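Local coordinates for putative cell adhesion protein (Bacteroides eggerthii, PDB 4GPV) that probably serves as a FimA-like fimbrial subunit, building or decorating the adhesive pili of a human gut bacterium, at residues Ala183-Gly189 with Phe246-Phe252; Phe53-Glu57 with Ala82-Tyr87; Glu15-Leu19 with Phe141-Asn146. One frame throughout, in Å; residues are numbered along the deposited sequence.

Contact 1: residues Ala183-Gly189 with Phe246-Phe252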
ATOM      1  N   ALA A 183     -14.790   7.033   6.144  1.00 19.92           N
ATOM      2  CA  ALA A 183     -13.769   6.078   6.535  1.00 18.12           C
ATOM      3  C   ALA A 183     -12.472   6.726   6.064  1.00 21.26           C
ATOM      4  O   ALA A 183     -12.359   7.113   4.884  1.00 20.34           O
ATOM      5  CB  ALA A 183     -13.992   4.714   5.868  1.00 18.75           C
ATOM      6  N   VAL A 184     -11.540   6.946   6.987  1.00 18.19           N
ATOM      7  CA  VAL A 184     -10.314   7.695   6.659  1.00 17.37           C
ATOM      8  C   VAL A 184      -9.044   6.906   6.999  1.00 19.30           C
ATOM      9  O   VAL A 184      -9.049   6.096   7.908  1.00 18.16           O
ATOM     10  CB  VAL A 184     -10.289   9.095   7.362  1.00 20.45           C
ATOM     11  CG1 VAL A 184     -11.440  10.005   6.905  1.00 20.78           C
ATOM     12  CG2 VAL A 184     -10.256   8.967   8.894  1.00 20.85           C
ATOM     13  N   LEU A 185      -7.979   7.149   6.242  1.00 16.54           N
ATOM     14  CA  LEU A 185      -6.682   6.579   6.531  1.00 15.56           C
ATOM     15  C   LEU A 185      -5.816   7.729   6.943  1.00 19.63           C
ATOM     16  O   LEU A 185      -5.665   8.683   6.188  1.00 18.99           O
ATOM     17  CB  LEU A 185      -6.073   5.781   5.351  1.00 15.19           C
ATOM     18  CG  LEU A 185      -4.892   4.872   5.739  1.00 18.94           C
ATOM     19  CD1 LEU A 185      -5.350   3.717   6.701  1.00 17.79           C
ATOM     20  CD2 LEU A 185      -4.236   4.269   4.470  1.00 20.12           C
ATOM     21  N   LEU A 186      -5.231   7.638   8.125  1.00 17.82           N
ATOM     22  CA  LEU A 186      -4.367   8.702   8.628  1.00 17.16           C
ATOM     23  C   LEU A 186      -2.946   8.230   8.586  1.00 19.25           C
ATOM     24  O   LEU A 186      -2.664   7.079   8.970  1.00 19.17           O
ATOM     25  CB  LEU A 186      -4.775   9.129  10.072  1.00 17.82           C
ATOM     26  CG  LEU A 186      -6.275   9.343  10.351  1.00 21.91           C
ATOM     27  CD1 LEU A 186      -6.493   9.760  11.852  1.00 23.31           C
ATOM     28  CD2 LEU A 186      -6.876  10.394   9.387  1.00 20.98           C
ATOM     29  N   PHE A 187      -2.022   9.096   8.102  1.00 17.14           N
ATOM     30  CA  PHE A 187      -0.589   8.795   8.097  1.00 15.69           C
ATOM     31  C   PHE A 187      -0.267   7.556   7.302  1.00 18.43           C
ATOM     32  O   PHE A 187       0.422   6.657   7.774  1.00 17.01           O
ATOM     33  CB  PHE A 187      -0.016   8.676   9.534  1.00 18.56           C
ATOM     34  CG  PHE A 187      -0.445   9.861  10.359  1.00 19.03           C
ATOM     35  CD1 PHE A 187      -0.085  11.148   9.986  1.00 21.68           C
ATOM     36  CD2 PHE A 187      -1.305   9.698  11.438  1.00 20.36           C
ATOM     37  CE1 PHE A 187      -0.558  12.254  10.693  1.00 23.45           C
ATOM     38  CE2 PHE A 187      -1.779  10.797  12.143  1.00 22.82           C
ATOM     39  CZ  PHE A 187      -1.406  12.074  11.763  1.00 21.78           C
ATOM     40  N   ALA A 188      -0.705   7.563   6.041  1.00 17.47           N
ATOM     41  CA  ALA A 188      -0.286   6.571   5.053  1.00 15.48           C
ATOM     42  C   ALA A 188       1.172   6.876   4.703  1.00 18.73           C
ATOM     43  O   ALA A 188       1.464   8.037   4.413  1.00 19.27           O
ATOM     44  CB  ALA A 188      -1.147   6.718   3.801  1.00 16.12           C
ATOM     45  N   GLY A 189       2.064   5.882   4.712  1.00 15.39           N
ATOM     46  CA  GLY A 189       3.463   6.125   4.353  1.00 16.22           C
ATOM     47  C   GLY A 189       3.579   6.671   2.933  1.00 20.02           C
ATOM     48  O   GLY A 189       2.959   6.139   2.006  1.00 16.99           O
ATOM     49  N   PHE A 246     -16.721  -2.417   3.559  1.00 21.04           N
ATOM     50  CA  PHE A 246     -17.190  -1.076   3.209  1.00 20.64           C
ATOM     51  C   PHE A 246     -16.277  -0.422   2.161  1.00 21.71           C
ATOM     52  O   PHE A 246     -16.759   0.210   1.215  1.00 23.03           O
ATOM     53  CB  PHE A 246     -17.257  -0.172   4.458  1.00 20.72           C
ATOM     54  CG  PHE A 246     -17.567   1.269   4.102  1.00 22.39           C
ATOM     55  CD1 PHE A 246     -18.830   1.631   3.617  1.00 25.26           C
ATOM     56  CD2 PHE A 246     -16.595   2.257   4.210  1.00 22.86           C
ATOM     57  CE1 PHE A 246     -19.112   2.961   3.264  1.00 25.85           C
ATOM     58  CE2 PHE A 246     -16.871   3.580   3.817  1.00 25.54           C
ATOM     59  CZ  PHE A 246     -18.129   3.919   3.352  1.00 24.46           C
ATOM     60  N   ASN A 247     -14.958  -0.491   2.389  1.00 20.14           N
ATOM     61  CA  ASN A 247     -13.992   0.099   1.449  1.00 21.03           C
ATOM     62  C   ASN A 247     -12.621  -0.526   1.678  1.00 23.53           C
ATOM     63  O   ASN A 247     -12.429  -1.316   2.612  1.00 21.63           O
ATOM     64  CB  ASN A 247     -13.933   1.640   1.615  1.00 20.35           C
ATOM     65  CG  ASN A 247     -13.191   2.136   2.862  1.00 29.65           C
ATOM     66  OD1 ASN A 247     -13.141   1.481   3.904  1.00 25.47           O
ATOM     67  ND2 ASN A 247     -12.552   3.287   2.763  1.00 23.20           N
ATOM     68  N   HIS A 248     -11.652  -0.099   0.875  1.00 19.76           N
ATOM     69  CA  HIS A 248     -10.277  -0.501   1.069  1.00 17.48           C
ATOM     70  C   HIS A 248      -9.381   0.665   0.657  1.00 19.21           C
ATOM     71  O   HIS A 248      -9.811   1.524  -0.121  1.00 18.25           O
ATOM     72  CB  HIS A 248      -9.955  -1.776   0.269  1.00 18.98           C
ATOM     73  CG  HIS A 248      -9.984  -1.599  -1.208  1.00 24.17           C
ATOM     74  ND1 HIS A 248     -11.150  -1.738  -1.918  1.00 27.68           N
ATOM     75  CD2 HIS A 248      -8.981  -1.272  -2.061  1.00 26.31           C
ATOM     76  CE1 HIS A 248     -10.836  -1.491  -3.180  1.00 27.87           C
ATOM     77  NE2 HIS A 248      -9.537  -1.203  -3.312  1.00 27.39           N
ATOM     78  N   PHE A 249      -8.164   0.684   1.196  1.00 17.95           N
ATOM     79  CA  PHE A 249      -7.133   1.655   0.826  1.00 16.59           C
ATOM     80  C   PHE A 249      -5.868   0.920   0.485  1.00 20.23           C
ATOM     81  O   PHE A 249      -5.595  -0.138   1.059  1.00 17.62           O
ATOM     82  CB  PHE A 249      -6.840   2.631   1.991  1.00 17.18           C
ATOM     83  CG  PHE A 249      -7.953   3.574   2.371  1.00 17.94           C
ATOM     84  CD1 PHE A 249      -8.350   4.597   1.509  1.00 19.67           C
ATOM     85  CD2 PHE A 249      -8.538   3.508   3.628  1.00 20.22           C
ATOM     86  CE1 PHE A 249      -9.363   5.487   1.877  1.00 20.02           C
ATOM     87  CE2 PHE A 249      -9.520   4.419   4.012  1.00 21.74           C
ATOM     88  CZ  PHE A 249      -9.932   5.399   3.138  1.00 20.01           C
ATOM     89  N   TYR A 250      -5.086   1.472  -0.437  1.00 17.72           N
ATOM     90  CA  TYR A 250      -3.732   0.988  -0.704  1.00 15.25           C
ATOM     91  C   TYR A 250      -2.798   1.924   0.005  1.00 19.08           C
ATOM     92  O   TYR A 250      -3.018   3.145  -0.023  1.00 17.94           O
ATOM     93  CB  TYR A 250      -3.400   0.983  -2.218  1.00 17.60           C
ATOM     94  CG  TYR A 250      -4.363   0.143  -3.003  1.00 17.75           C
ATOM     95  CD1 TYR A 250      -4.420  -1.242  -2.829  1.00 19.04           C
ATOM     96  CD2 TYR A 250      -5.241   0.726  -3.907  1.00 19.25           C
ATOM     97  CE1 TYR A 250      -5.345  -2.018  -3.531  1.00 22.87           C
ATOM     98  CE2 TYR A 250      -6.136  -0.042  -4.647  1.00 19.78           C
ATOM     99  CZ  TYR A 250      -6.195  -1.409  -4.445  1.00 25.79           C
ATOM    100  OH  TYR A 250      -7.115  -2.130  -5.155  1.00 25.41           O
ATOM    101  N   THR A 251      -1.739   1.393   0.613  1.00 16.42           N
ATOM    102  CA  THR A 251      -0.800   2.288   1.300  1.00 16.43           C
ATOM    103  C   THR A 251       0.581   1.672   1.248  1.00 18.63           C
ATOM    104  O   THR A 251       0.715   0.527   0.839  1.00 19.10           O
ATOM    105  CB  THR A 251      -1.274   2.538   2.763  1.00 17.93           C
ATOM    106  OG1 THR A 251      -0.479   3.598   3.332  1.00 17.65           O
ATOM    107  CG2 THR A 251      -1.169   1.291   3.652  1.00 16.52           C
ATOM    108  N   PHE A 252       1.590   2.406   1.671  1.00 16.13           N
ATOM    109  CA  PHE A 252       2.913   1.815   1.684  1.00 14.93           C
ATOM    110  C   PHE A 252       3.343   1.381   3.121  1.00 17.83           C
ATOM    111  O   PHE A 252       2.696   1.724   4.128  1.00 18.14           O
ATOM    112  CB  PHE A 252       3.942   2.775   1.074  1.00 17.13           C
ATOM    113  CG  PHE A 252       3.776   2.973  -0.417  1.00 16.98           C
ATOM    114  CD1 PHE A 252       3.417   1.907  -1.247  1.00 19.50           C
ATOM    115  CD2 PHE A 252       4.042   4.205  -1.001  1.00 19.46           C
ATOM    116  CE1 PHE A 252       3.266   2.099  -2.639  1.00 20.49           C
ATOM    117  CE2 PHE A 252       3.908   4.386  -2.395  1.00 19.62           C
ATOM    118  CZ  PHE A 252       3.541   3.326  -3.195  1.00 18.11           C
TER
HETATM  119  O   HOH W   1       1.072   3.192   5.581  1.00 18.10           O
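Leu-185 and Phe-249 lie alongside each other with their side chains pointing in opposite senses, the leucine laying its CB over one face of the ring. That CB stands 4.1 Å from the centroid of the Phe-249 ring, 23° off the ring normal, a CH-pi contact displaced from the ring centre. With CG of Phe-249 anti to its carbonyl carbon (chi1 -67°), the ring points its edge at the carbonyl of Ala-183, CZ lying 3.4 Å from O of Ala-183. The leucine's CD2 meets CB of Thr-251 at 3.8 Å. Farther along, CB of Ala-183 sits 3.7 Å from CE2 of Phe-246, at that ring's edge; Asn-247 lies beside the same methyl while giving its amide N-H to Asp-230. Strands 183-186 and 247-251, whose axes come within 8.6 Å, belong to different sheets, and the contact illustrates face-to-face beta packing in the FimA-like C-terminal domain. Cutting Phe-249 back to an alanine would probably open a gap beside Leu-185 and leave its CB without the ring it lies on. Where the two segments converge, a water accepts from N of Gly-189 at 3.0 Å. The same water donates to O of Phe-252 and bonds OG1 of Thr-251. Apolar contact thus holds the middle, and one water supplies the polar link at the closing end, although O of Gly-189 is buried without a partner.

Contact 2: residues Phe53-Glu57 with Ala82-Tyr87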
ATOM      1  N   PHE A  53      15.549  -4.276 -16.053  1.00 20.78           N
ATOM      2  CA  PHE A  53      16.901  -3.748 -15.918  1.00 20.42           C
ATOM      3  C   PHE A  53      17.857  -4.917 -15.777  1.00 23.69           C
ATOM      4  O   PHE A  53      17.612  -5.810 -14.966  1.00 22.98           O
ATOM      5  CB  PHE A  53      17.033  -2.814 -14.697  1.00 22.34           C
ATOM      6  CG  PHE A  53      16.014  -1.704 -14.641  1.00 24.49           C
ATOM      7  CD1 PHE A  53      14.730  -1.942 -14.150  1.00 27.26           C
ATOM      8  CD2 PHE A  53      16.343  -0.418 -15.049  1.00 27.99           C
ATOM      9  CE1 PHE A  53      13.776  -0.919 -14.107  1.00 28.03           C
ATOM     10  CE2 PHE A  53      15.387   0.609 -15.012  1.00 31.30           C
ATOM     11  CZ  PHE A  53      14.113   0.352 -14.546  1.00 29.44           C
ATOM     12  N   LEU A  54      18.940  -4.913 -16.558  1.00 21.81           N
ATOM     13  CA  LEU A  54      19.931  -5.970 -16.480  1.00 21.99           C
ATOM     14  C   LEU A  54      21.243  -5.374 -16.022  1.00 25.18           C
ATOM     15  O   LEU A  54      21.650  -4.352 -16.563  1.00 24.81           O
ATOM     16  CB  LEU A  54      20.118  -6.678 -17.836  1.00 22.58           C
ATOM     17  CG  LEU A  54      18.898  -7.399 -18.413  1.00 27.41           C
ATOM     18  CD1 LEU A  54      19.187  -7.875 -19.864  1.00 28.23           C
ATOM     19  CD2 LEU A  54      18.513  -8.569 -17.562  1.00 26.13           C
ATOM     20  N   PHE A  55      21.890  -5.980 -15.016  1.00 22.59           N
ATOM     21  CA  PHE A  55      23.150  -5.428 -14.507  1.00 22.77           C
ATOM     22  C   PHE A  55      24.269  -6.419 -14.533  1.00 26.45           C
ATOM     23  O   PHE A  55      24.050  -7.607 -14.323  1.00 25.06           O
ATOM     24  CB  PHE A  55      22.974  -4.931 -13.062  1.00 23.85           C
ATOM     25  CG  PHE A  55      21.975  -3.813 -12.950  1.00 23.52           C
ATOM     26  CD1 PHE A  55      22.306  -2.521 -13.345  1.00 26.42           C
ATOM     27  CD2 PHE A  55      20.694  -4.051 -12.480  1.00 24.27           C
ATOM     28  CE1 PHE A  55      21.366  -1.489 -13.267  1.00 24.98           C
ATOM     29  CE2 PHE A  55      19.753  -3.016 -12.397  1.00 24.14           C
ATOM     30  CZ  PHE A  55      20.093  -1.747 -12.789  1.00 21.57           C
ATOM     31  N   ARG A  56      25.487  -5.910 -14.738  1.00 24.26           N
ATOM     32  CA  ARG A  56      26.700  -6.717 -14.708  1.00 26.34           C
ATOM     33  C   ARG A  56      27.128  -6.923 -13.231  1.00 31.99           C
ATOM     34  O   ARG A  56      26.526  -6.325 -12.330  1.00 31.93           O
ATOM     35  CB  ARG A  56      27.795  -6.064 -15.554  1.00 26.85           C
ATOM     36  CG  ARG A  56      27.351  -5.940 -16.998  1.00 27.38           C
ATOM     37  CD  ARG A  56      28.374  -5.348 -17.941  1.00 30.78           C
ATOM     38  NE  ARG A  56      27.766  -5.287 -19.267  1.00 28.74           N
ATOM     39  CZ  ARG A  56      28.084  -4.421 -20.221  1.00 35.05           C
ATOM     40  NH1 ARG A  56      29.093  -3.571 -20.050  1.00 27.59           N
ATOM     41  NH2 ARG A  56      27.437  -4.434 -21.374  1.00 25.36           N
ATOM     42  N   GLU A  57      28.161  -7.767 -12.998  1.00 31.28           N
ATOM     43  CA  GLU A  57      28.670  -8.097 -11.658  0.50 30.81           C
ATOM     44  C   GLU A  57      29.020  -6.827 -10.861  1.00 33.88           C
ATOM     45  O   GLU A  57      28.717  -6.750  -9.665  1.00 34.25           O
ATOM     46  CB  GLU A  57      29.890  -9.040 -11.779  0.50 33.09           C
ATOM     47  CG  GLU A  57      30.534  -9.487 -10.469  0.50 43.43           C
ATOM     48  CD  GLU A  57      29.703 -10.264  -9.464  0.50 65.95           C
ATOM     49  OE1 GLU A  57      28.795 -11.019  -9.881  0.50 59.11           O
ATOM     50  OE2 GLU A  57      29.995 -10.150  -8.251  0.50 62.69           O
ATOM     51  N   ALA A  82      27.601 -10.856 -19.874  1.00 29.56           N
ATOM     52  CA  ALA A  82      28.054 -10.211 -18.647  1.00 29.28           C
ATOM     53  C   ALA A  82      26.880  -9.921 -17.696  1.00 29.56           C
ATOM     54  O   ALA A  82      27.134  -9.588 -16.538  1.00 28.99           O
ATOM     55  CB  ALA A  82      28.808  -8.930 -18.958  1.00 30.79           C
ATOM     56  N   ALA A  83      25.598 -10.047 -18.151  1.00 26.30           N
ATOM     57  CA  ALA A  83      24.443  -9.823 -17.266  1.00 26.20           C
ATOM     58  C   ALA A  83      24.457 -10.827 -16.107  1.00 29.58           C
ATOM     59  O   ALA A  83      24.627 -12.026 -16.338  1.00 27.97           O
ATOM     60  CB  ALA A  83      23.131  -9.945 -18.047  1.00 26.67           C
ATOM     61  N   LYS A  84      24.275 -10.329 -14.866  1.00 26.98           N
ATOM     62  CA  LYS A  84      24.260 -11.146 -13.644  1.00 26.92           C
ATOM     63  C   LYS A  84      22.945 -11.060 -12.864  1.00 27.32           C
ATOM     64  O   LYS A  84      22.603 -12.001 -12.147  1.00 26.00           O
ATOM     65  CB  LYS A  84      25.392 -10.713 -12.703  1.00 29.77           C
ATOM     66  CG  LYS A  84      26.794 -11.024 -13.256  1.00 38.54           C
ATOM     67  CD  LYS A  84      27.127 -12.523 -13.319  1.00 46.90           C
ATOM     68  CE  LYS A  84      27.296 -13.176 -11.966  1.00 61.35           C
ATOM     69  NZ  LYS A  84      27.460 -14.650 -12.083  1.00 70.63           N
ATOM     70  N   LYS A  85      22.239  -9.922 -12.973  1.00 22.99           N
ATOM     71  CA  LYS A  85      20.988  -9.689 -12.242  1.00 22.33           C
ATOM     72  C   LYS A  85      19.963  -9.047 -13.118  1.00 24.14           C
ATOM     73  O   LYS A  85      20.303  -8.157 -13.901  1.00 23.99           O
ATOM     74  CB  LYS A  85      21.249  -8.761 -11.039  1.00 25.58           C
ATOM     75  CG  LYS A  85      21.888  -9.415  -9.816  1.00 45.51           C
ATOM     76  CD  LYS A  85      20.893 -10.203  -8.951  1.00 54.02           C
ATOM     77  CE  LYS A  85      20.020  -9.363  -8.060  1.00 61.13           C
ATOM     78  NZ  LYS A  85      19.016 -10.208  -7.373  1.00 68.23           N
ATOM     79  N   ALA A  86      18.696  -9.470 -12.963  1.00 22.57           N
ATOM     80  CA  ALA A  86      17.556  -8.878 -13.665  1.00 22.27           C
ATOM     81  C   ALA A  86      16.583  -8.353 -12.629  1.00 24.44           C
ATOM     82  O   ALA A  86      16.286  -9.059 -11.659  1.00 23.52           O
ATOM     83  CB  ALA A  86      16.889  -9.924 -14.565  1.00 23.76           C
ATOM     84  N   TYR A  87      16.198  -7.077 -12.746  1.00 19.42           N
ATOM     85  CA  TYR A  87      15.196  -6.446 -11.900  1.00 18.28           C
ATOM     86  C   TYR A  87      14.034  -6.080 -12.769  1.00 20.90           C
ATOM     87  O   TYR A  87      14.226  -5.622 -13.918  1.00 19.37           O
ATOM     88  CB  TYR A  87      15.774  -5.200 -11.245  1.00 20.19           C
ATOM     89  CG  TYR A  87      16.841  -5.455 -10.206  1.00 21.86           C
ATOM     90  CD1 TYR A  87      18.170  -5.626 -10.572  1.00 23.97           C
ATOM     91  CD2 TYR A  87      16.552  -5.360  -8.853  1.00 22.70           C
ATOM     92  CE1 TYR A  87      19.162  -5.839  -9.613  1.00 25.57           C
ATOM     93  CE2 TYR A  87      17.541  -5.524  -7.884  1.00 23.94           C
ATOM     94  CZ  TYR A  87      18.845  -5.765  -8.269  1.00 29.81           C
ATOM     95  OH  TYR A  87      19.817  -5.923  -7.310  1.00 30.16           O
TER
HETATM   96  O   HOH W   2      29.426  -9.236 -15.204  1.00 31.12           O
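The carbonyl oxygen of Phe-55 is gripped by two successive backbone N-H groups. Lys-84 N approaches to 2.8 Å of Phe-55 O, tilted 19° from the carbonyl plane, and Lys-85 N lies in that plane at 3.2 Å from the same oxygen. Because two residues on one strand face one on the other, this is a classic beta bulge. The pairing is regular on the far side of it: Phe-55 N binds O of Lys-85, and Phe-53 exchanges backbone bonds with Tyr-87 in both directions. Strands 50-56 and 83-90 are antiparallel neighbours in the large mixed sheet, and the bulge comes close to the start of the second.

Phe-53, Phe-55, Lys-85 and Tyr-87 share one face of that sheet. Phe-55 holds its CG anti to its own carbonyl carbon (chi1 -62°), which sets its ring against that of Tyr-87. The two rings meet obliquely with planes at 76°, CD2 of Phe-55 touching CD1 of Tyr-87 at 3.5 Å; helix 106-111 packs on both, and Glu-106 takes the tyrosine hydroxyl. Lys-85 turns its amine away to a salt bridge with Glu-136. On the opposite face CD2 of Leu-54 rests 3.7 Å from CB of Ala-86. Beyond the bulge, the extended side chain of Arg-56 runs alongside Ala-82, its CD 3.7 Å from CB of Ala-82, before its NE pairs with Asp-62. A water between N of Glu-57 and O of Ala-82 bridges the backbones where they part.

Contact 3: residues Glu15-Leu19 with Phe141-Asn146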
ATOM      1  N   GLU A  15      29.756 -11.355 -24.573  1.00 33.63           N
ATOM      2  CA  GLU A  15      29.331 -11.613 -25.944  1.00 34.35           C
ATOM      3  C   GLU A  15      27.827 -11.403 -26.045  1.00 33.17           C
ATOM      4  O   GLU A  15      27.137 -11.538 -25.037  1.00 30.60           O
ATOM      5  CB  GLU A  15      29.712 -13.049 -26.359  1.00 37.54           C
ATOM      6  CG  GLU A  15      30.035 -13.172 -27.837  1.00 54.20           C
ATOM      7  CD  GLU A  15      30.293 -14.566 -28.384  1.00 88.76           C
ATOM      8  OE1 GLU A  15      30.067 -15.561 -27.656  1.00 83.98           O
ATOM      9  OE2 GLU A  15      30.710 -14.660 -29.561  1.00 94.88           O
ATOM     10  N   GLN A  16      27.309 -11.075 -27.246  1.00 30.76           N
ATOM     11  CA  GLN A  16      25.867 -10.880 -27.390  1.00 29.65           C
ATOM     12  C   GLN A  16      25.117 -12.084 -26.839  1.00 32.87           C
ATOM     13  O   GLN A  16      25.482 -13.233 -27.127  1.00 34.34           O
ATOM     14  CB  GLN A  16      25.461 -10.654 -28.855  1.00 31.22           C
ATOM     15  CG  GLN A  16      23.981 -10.220 -28.939  1.00 34.33           C
ATOM     16  CD  GLN A  16      23.515  -9.982 -30.344  1.00 43.32           C
ATOM     17  OE1 GLN A  16      24.105 -10.455 -31.319  1.00 45.01           O
ATOM     18  NE2 GLN A  16      22.432  -9.257 -30.479  1.00 37.63           N
ATOM     19  N   ALA A  17      24.090 -11.817 -26.064  1.00 28.90           N
ATOM     20  CA  ALA A  17      23.285 -12.858 -25.476  1.00 29.40           C
ATOM     21  C   ALA A  17      21.832 -12.673 -25.831  1.00 32.66           C
ATOM     22  O   ALA A  17      21.417 -11.593 -26.272  1.00 32.16           O
ATOM     23  CB  ALA A  17      23.455 -12.832 -23.965  1.00 30.70           C
ATOM     24  N   VAL A  18      21.065 -13.734 -25.636  1.00 27.77           N
ATOM     25  CA  VAL A  18      19.615 -13.739 -25.754  1.00 26.76           C
ATOM     26  C   VAL A  18      19.100 -14.125 -24.387  1.00 29.95           C
ATOM     27  O   VAL A  18      19.489 -15.169 -23.857  1.00 29.82           O
ATOM     28  CB  VAL A  18      19.052 -14.650 -26.870  1.00 31.37           C
ATOM     29  CG1 VAL A  18      17.532 -14.533 -26.933  1.00 31.28           C
ATOM     30  CG2 VAL A  18      19.685 -14.313 -28.220  1.00 31.84           C
ATOM     31  N   LEU A  19      18.285 -13.260 -23.795  1.00 27.88           N
ATOM     32  CA  LEU A  19      17.687 -13.476 -22.481  1.00 28.13           C
ATOM     33  C   LEU A  19      16.187 -13.546 -22.638  1.00 33.26           C
ATOM     34  O   LEU A  19      15.594 -12.663 -23.269  1.00 33.21           O
ATOM     35  CB  LEU A  19      18.064 -12.328 -21.532  1.00 28.85           C
ATOM     36  CG  LEU A  19      19.454 -12.330 -20.911  1.00 35.76           C
ATOM     37  CD1 LEU A  19      20.380 -11.408 -21.654  1.00 37.72           C
ATOM     38  CD2 LEU A  19      19.374 -11.848 -19.455  1.00 37.36           C
ATOM     39  N   PHE A 141      24.074 -18.192 -17.328  1.00 32.34           N
ATOM     40  CA  PHE A 141      24.348 -18.604 -18.708  1.00 32.05           C
ATOM     41  C   PHE A 141      25.025 -19.976 -18.800  1.00 44.98           C
ATOM     42  O   PHE A 141      24.902 -20.635 -19.839  1.00 46.52           O
ATOM     43  CB  PHE A 141      25.245 -17.573 -19.411  1.00 33.13           C
ATOM     44  CG  PHE A 141      24.545 -16.282 -19.747  1.00 32.45           C
ATOM     45  CD1 PHE A 141      23.795 -16.162 -20.915  1.00 33.55           C
ATOM     46  CD2 PHE A 141      24.643 -15.180 -18.905  1.00 31.50           C
ATOM     47  CE1 PHE A 141      23.152 -14.963 -21.230  1.00 33.29           C
ATOM     48  CE2 PHE A 141      24.009 -13.976 -19.232  1.00 33.59           C
ATOM     49  CZ  PHE A 141      23.260 -13.879 -20.386  1.00 31.56           C
ATOM     50  N   ASN A 142      25.815 -20.359 -17.763  1.00 45.99           N
ATOM     51  CA  ASN A 142      26.593 -21.610 -17.696  1.00 49.16           C
ATOM     52  C   ASN A 142      27.494 -21.821 -18.955  1.00 55.34           C
ATOM     53  O   ASN A 142      27.468 -22.884 -19.593  1.00 56.32           O
ATOM     54  CB  ASN A 142      25.667 -22.806 -17.459  1.00 57.19           C
ATOM     55  CG  ASN A 142      25.346 -23.020 -16.004  1.00 87.72           C
ATOM     56  OD1 ASN A 142      25.841 -23.960 -15.372  1.00 87.43           O
ATOM     57  ND2 ASN A 142      24.534 -22.138 -15.430  1.00 77.79           N
ATOM     58  N   GLY A 143      28.273 -20.793 -19.292  1.00 50.66           N
ATOM     59  CA  GLY A 143      29.184 -20.813 -20.435  1.00 50.42           C
ATOM     60  C   GLY A 143      28.562 -20.518 -21.790  1.00 51.07           C
ATOM     61  O   GLY A 143      29.290 -20.281 -22.761  1.00 51.69           O
ATOM     62  N   GLY A 144      27.228 -20.513 -21.848  1.00 43.39           N
ATOM     63  CA  GLY A 144      26.480 -20.273 -23.074  1.00 41.59           C
ATOM     64  C   GLY A 144      26.111 -18.823 -23.309  1.00 40.13           C
ATOM     65  O   GLY A 144      26.493 -17.937 -22.546  1.00 36.57           O
ATOM     66  N   THR A 145      25.360 -18.577 -24.379  1.00 36.82           N
ATOM     67  CA  THR A 145      24.944 -17.233 -24.780  1.00 34.55           C
ATOM     68  C   THR A 145      23.426 -17.075 -24.628  1.00 34.61           C
ATOM     69  O   THR A 145      22.869 -16.076 -25.065  1.00 31.73           O
ATOM     70  CB  THR A 145      25.420 -16.992 -26.224  1.00 42.83           C
ATOM     71  OG1 THR A 145      25.077 -15.672 -26.628  1.00 56.80           O
ATOM     72  CG2 THR A 145      24.814 -17.953 -27.176  1.00 34.28           C
ATOM     73  N   ASN A 146      22.764 -18.052 -23.999  1.00 31.87           N
ATOM     74  CA  ASN A 146      21.321 -18.031 -23.824  1.00 31.67           C
ATOM     75  C   ASN A 146      20.956 -18.197 -22.373  1.00 35.62           C
ATOM     76  O   ASN A 146      21.539 -19.032 -21.681  1.00 34.85           O
ATOM     77  CB  ASN A 146      20.650 -19.128 -24.641  1.00 35.70           C
ATOM     78  CG  ASN A 146      21.111 -19.147 -26.062  1.00 51.96           C
ATOM     79  OD1 ASN A 146      22.080 -19.835 -26.412  1.00 51.93           O
ATOM     80  ND2 ASN A 146      20.486 -18.327 -26.879  1.00 36.85           N
TER
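With its CG anti to the carbonyl carbon (chi1 -72°), Phe-141 sends its ring back across to Ala-17 and Leu-19, while Thr-145, its OG1 opposite the backbone N (chi1 -178°), turns that oxygen to the Gln-16 side. The ring arrives by its far end: CE1 of Phe-141 lies 3.5 Å from CB of Ala-17, and CZ is 4.0 Å from CD1 of Leu-19. The leucine crosses the phenylalanine at about a right angle, and its methyl meets the ring at the edge rather than over a face.

A hydrogen bond ties the two segments together. Val-18 N donates to O of Thr-145 at 3.0 Å. Val-18 and Asn-146 form a parallel bridge, and Val-18 has a further backbone bond to Ala-147, so the link marks the point at which strand 18-24 joins the beginning of strand 146-169. On the face shared by this pair, ND2 of Asn-146 lies 3.9 Å from CB of Val-18.

The approach to the bridge is a type I' turn from Phe-141 to Gly-144, closed by a bond from N of Gly-144 to O of Phe-141; Asn-142 and Gly-143 at its corner both have positive phi. The turn bends the chain back on itself, with Phe-141 as its first residue and Thr-145 just past its last. Chemically the contact is divided: the turn contributes an aromatic ring that packs on buried Ala-17 and Leu-19, whereas directional backbone bonding sets the alignment of the strands, beside residues that are partly or wholly exposed.

In the fold
Contacts 2 and 3 form one continuous patch, their centres 12 Å apart. Ala-83 O packs against Phe-141 CE2 at 3.5 Å, and Leu-54 CD2 meets Leu-19 CD2 at 3.9 Å. Along the chain, contact 2 is nested inside the loop that contact 3 closes. Contact 1 follows later in sequence and lies deeper in the molecule, its centre 36 Å from that of contact 2 and 45 Å from that of contact 3. All three nevertheless reach the same large mixed sheet, to which contact 1 adds the facing second sheet. A Tris molecule, probably from the crystallisation liquor, sits close to the side chain of Asn-247 in contact 1.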